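Long-range contact in fusolin (Anomala cuprea entomopoxvirus, PDB 4YN1), which forms the intracellular crystalline spindles that enhance viral virulence, and belongs to the lytic polysaccharide mono-oxygenase family, so it probably acts on chitin: residues 7-11 and 227-231. Numbering follows the deposited sequence.
Sequences PIARQ and NCVDA
A9 and V229 mark the closest backbone approach, CA to CA 4.5 Å, between residues 7-11 and strand segment 227-231. The two run 117° apart, so they do not pair as strands; instead R10 donates its backbone N-H to C228 O at 2.9 Å in a nearly straight bond, and the CA-H of A9, at the N-cap position of helix 10-17, approaches the same oxygen. The contact thus sets the first turn of the helix, just after strand 2-6, against strand 223-234, consistent with the immunoglobulin-like beta-sandwich of lytic polysaccharide mono-oxygenases. C228 ties that strand to C93 by a disulfide.

The main charged link is a buried salt bridge between R10 and D230. With CG of R10 anti to the backbone N and the chain bending at chi3, the guanidinium meets D230 side-on: NE reaches OD2 at 2.9 Å and NH2 reaches OD1 at 2.7 Å, both on syn lone pairs. The two planes are 15° apart, nearly coplanar, consistent with the paired bonds. C228 CB lies over one guanidinium face, W117 adds a cation-pi contact, and NH1 bonds to M111 O, which together probably restrict its rotation.

One water lies within hydrogen-bonding distance of I8 O and D230 O, a second accepts from D230 N beside I8 O, and a third joins Q11 OE1 to C228 N. Apolar packing is limited, P7 CB meeting V229 CG1 at 3.5 Å. At the other end, Q11 NE2, whose main partner is D66 O, also donates to N227 OD1 at 3.1 Å; V4 N bonds to that oxygen too. The Q11 donor sits above the carbonyl plane, off the lone-pair directions, with a C=O...N angle of 92°.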
ATOM      1  N   PRO A   7       8.494  -2.525  -2.888  1.00 11.86           N
ATOM      2  CA  PRO A   7       8.260  -1.064  -2.894  1.00 10.68           C
ATOM      3  C   PRO A   7       7.555  -0.737  -1.573  1.00 14.03           C
ATOM      4  O   PRO A   7       6.731  -1.517  -1.077  1.00 11.99           O
ATOM      5  CB  PRO A   7       7.411  -0.842  -4.161  1.00 12.33           C
ATOM      6  CG  PRO A   7       7.498  -2.139  -4.947  1.00 16.03           C
ATOM      7  CD  PRO A   7       7.642  -3.193  -3.889  1.00 12.20           C
ATOM      8  N   ILE A   8       7.915   0.374  -0.960  1.00 10.46           N
ATOM      9  CA  ILE A   8       7.419   0.679   0.378  1.00  9.16           C
ATOM     10  C   ILE A   8       5.885   0.719   0.495  1.00 11.66           C
ATOM     11  O   ILE A   8       5.225   1.316  -0.356  1.00 11.06           O
ATOM     12  CB  ILE A   8       8.093   1.977   0.884  1.00 11.60           C
ATOM     13  CG1 ILE A   8       7.847   2.144   2.413  1.00 11.97           C
ATOM     14  CG2 ILE A   8       7.635   3.197   0.097  1.00 12.45           C
ATOM     15  CD1 ILE A   8       8.701   3.235   3.011  1.00 13.33           C
ATOM     16  N   ALA A   9       5.334   0.080   1.560  1.00  9.83           N
ATOM     17  CA  ALA A   9       3.893   0.093   1.817  1.00  9.50           C
ATOM     18  C   ALA A   9       3.459   1.509   2.167  1.00 11.32           C
ATOM     19  O   ALA A   9       4.194   2.285   2.790  1.00  9.89           O
ATOM     20  CB  ALA A   9       3.511  -0.870   2.927  1.00  9.80           C
ATOM     21  N   ARG A  10       2.225   1.820   1.811  1.00  8.33           N
ATOM     22  CA  ARG A  10       1.660   3.135   1.974  1.00  8.49           C
ATOM     23  C   ARG A  10       1.683   3.555   3.438  1.00 11.04           C
ATOM     24  O   ARG A  10       2.024   4.691   3.750  1.00 10.18           O
ATOM     25  CB  ARG A  10       0.204   3.137   1.459  1.00  8.44           C
ATOM     26  CG  ARG A  10      -0.509   4.444   1.608  1.00 13.74           C
ATOM     27  CD  ARG A  10      -1.965   4.316   1.217  1.00 11.16           C
ATOM     28  NE  ARG A  10      -2.104   4.101  -0.232  1.00 11.86           N
ATOM     29  CZ  ARG A  10      -3.258   4.097  -0.900  1.00 19.23           C
ATOM     30  NH1 ARG A  10      -4.409   4.255  -0.257  1.00 15.58           N
ATOM     31  NH2 ARG A  10      -3.267   3.936  -2.216  1.00 12.87           N
ATOM     32  N   GLN A  11       1.290   2.656   4.332  1.00  9.48           N
ATOM     33  CA  GLN A  11       1.218   3.012   5.757  1.00  9.24           C
ATOM     34  C   GLN A  11       2.593   3.075   6.399  1.00 13.26           C
ATOM     35  O   GLN A  11       2.793   3.865   7.331  1.00 12.05           O
ATOM     36  CB  GLN A  11       0.236   2.124   6.530  1.00 11.54           C
ATOM     37  CG  GLN A  11       0.800   0.783   7.011  1.00 12.37           C
ATOM     38  CD  GLN A  11       1.160  -0.167   5.927  1.00 13.41           C
ATOM     39  OE1 GLN A  11       0.694  -0.060   4.783  1.00 10.69           O
ATOM     40  NE2 GLN A  11       2.005  -1.138   6.268  1.00  9.90           N
ATOM     41  N   ASN A 227      -1.316  -5.059   2.978  1.00  9.73           N
ATOM     42  CA  ASN A 227      -0.735  -3.747   2.725  1.00  9.56           C
ATOM     43  C   ASN A 227      -0.911  -3.308   1.309  1.00 10.72           C
ATOM     44  O   ASN A 227      -0.636  -4.080   0.377  1.00 10.71           O
ATOM     45  CB  ASN A 227       0.759  -3.772   2.962  1.00  9.43           C
ATOM     46  CG  ASN A 227       1.285  -3.842   4.388  1.00 14.12           C
ATOM     47  OD1 ASN A 227       2.506  -3.686   4.595  1.00 10.09           O
ATOM     48  ND2 ASN A 227       0.449  -3.884   5.407  1.00 12.19           N
ATOM     49  N   CYS A 228      -1.283  -2.034   1.149  1.00  9.17           N
ATOM     50  CA  CYS A 228      -1.303  -1.360  -0.154  1.00  9.89           C
ATOM     51  C   CYS A 228       0.051  -0.780  -0.419  1.00 11.73           C
ATOM     52  O   CYS A 228       0.628  -0.188   0.482  1.00 10.27           O
ATOM     53  CB  CYS A 228      -2.362  -0.268  -0.180  1.00 10.46           C
ATOM     54  SG  CYS A 228      -4.012  -0.941  -0.236  1.00 15.72           S
ATOM     55  N   VAL A 229       0.546  -0.942  -1.647  1.00 10.03           N
ATOM     56  CA  VAL A 229       1.829  -0.444  -2.102  1.00  8.92           C
ATOM     57  C   VAL A 229       1.586   0.369  -3.370  1.00 13.01           C
ATOM     58  O   VAL A 229       1.122  -0.188  -4.365  1.00 11.69           O
ATOM     59  CB  VAL A 229       2.789  -1.606  -2.374  1.00 11.19           C
ATOM     60  CG1 VAL A 229       4.068  -1.110  -3.026  1.00 12.17           C
ATOM     61  CG2 VAL A 229       3.104  -2.410  -1.112  1.00 10.10           C
ATOM     62  N   ASP A 230       1.861   1.687  -3.325  1.00  9.66           N
ATOM     63  CA  ASP A 230       1.688   2.575  -4.472  1.00  8.56           C
ATOM     64  C   ASP A 230       2.908   2.491  -5.378  1.00 12.31           C
ATOM     65  O   ASP A 230       4.049   2.678  -4.931  1.00  9.89           O
ATOM     66  CB  ASP A 230       1.418   4.018  -4.007  1.00  9.75           C
ATOM     67  CG  ASP A 230       0.138   4.095  -3.155  1.00 16.69           C
ATOM     68  OD1 ASP A 230      -0.945   3.761  -3.677  1.00 15.78           O
ATOM     69  OD2 ASP A 230       0.232   4.444  -1.947  1.00 14.49           O
ATOM     70  N   ALA A 231       2.653   2.322  -6.680  1.00  9.14           N
ATOM     71  CA  ALA A 231       3.735   2.239  -7.671  1.00  8.33           C
ATOM     72  C   ALA A 231       3.323   2.773  -9.040  1.00 11.10           C
ATOM     73  O   ALA A 231       2.140   2.901  -9.344  1.00  9.71           O
ATOM     74  CB  ALA A 231       4.196   0.788  -7.782  1.00  9.88           C
TER
HETATM   75  O   HOH W   1       5.672   2.450  -2.836  1.00 10.48           O
HETATM   76  O   HOH W   2       3.026   2.970  -1.024  1.00 11.05           O
HETATM   77  O   HOH W   3      -1.742  -0.289   3.407  1.00 12.63           O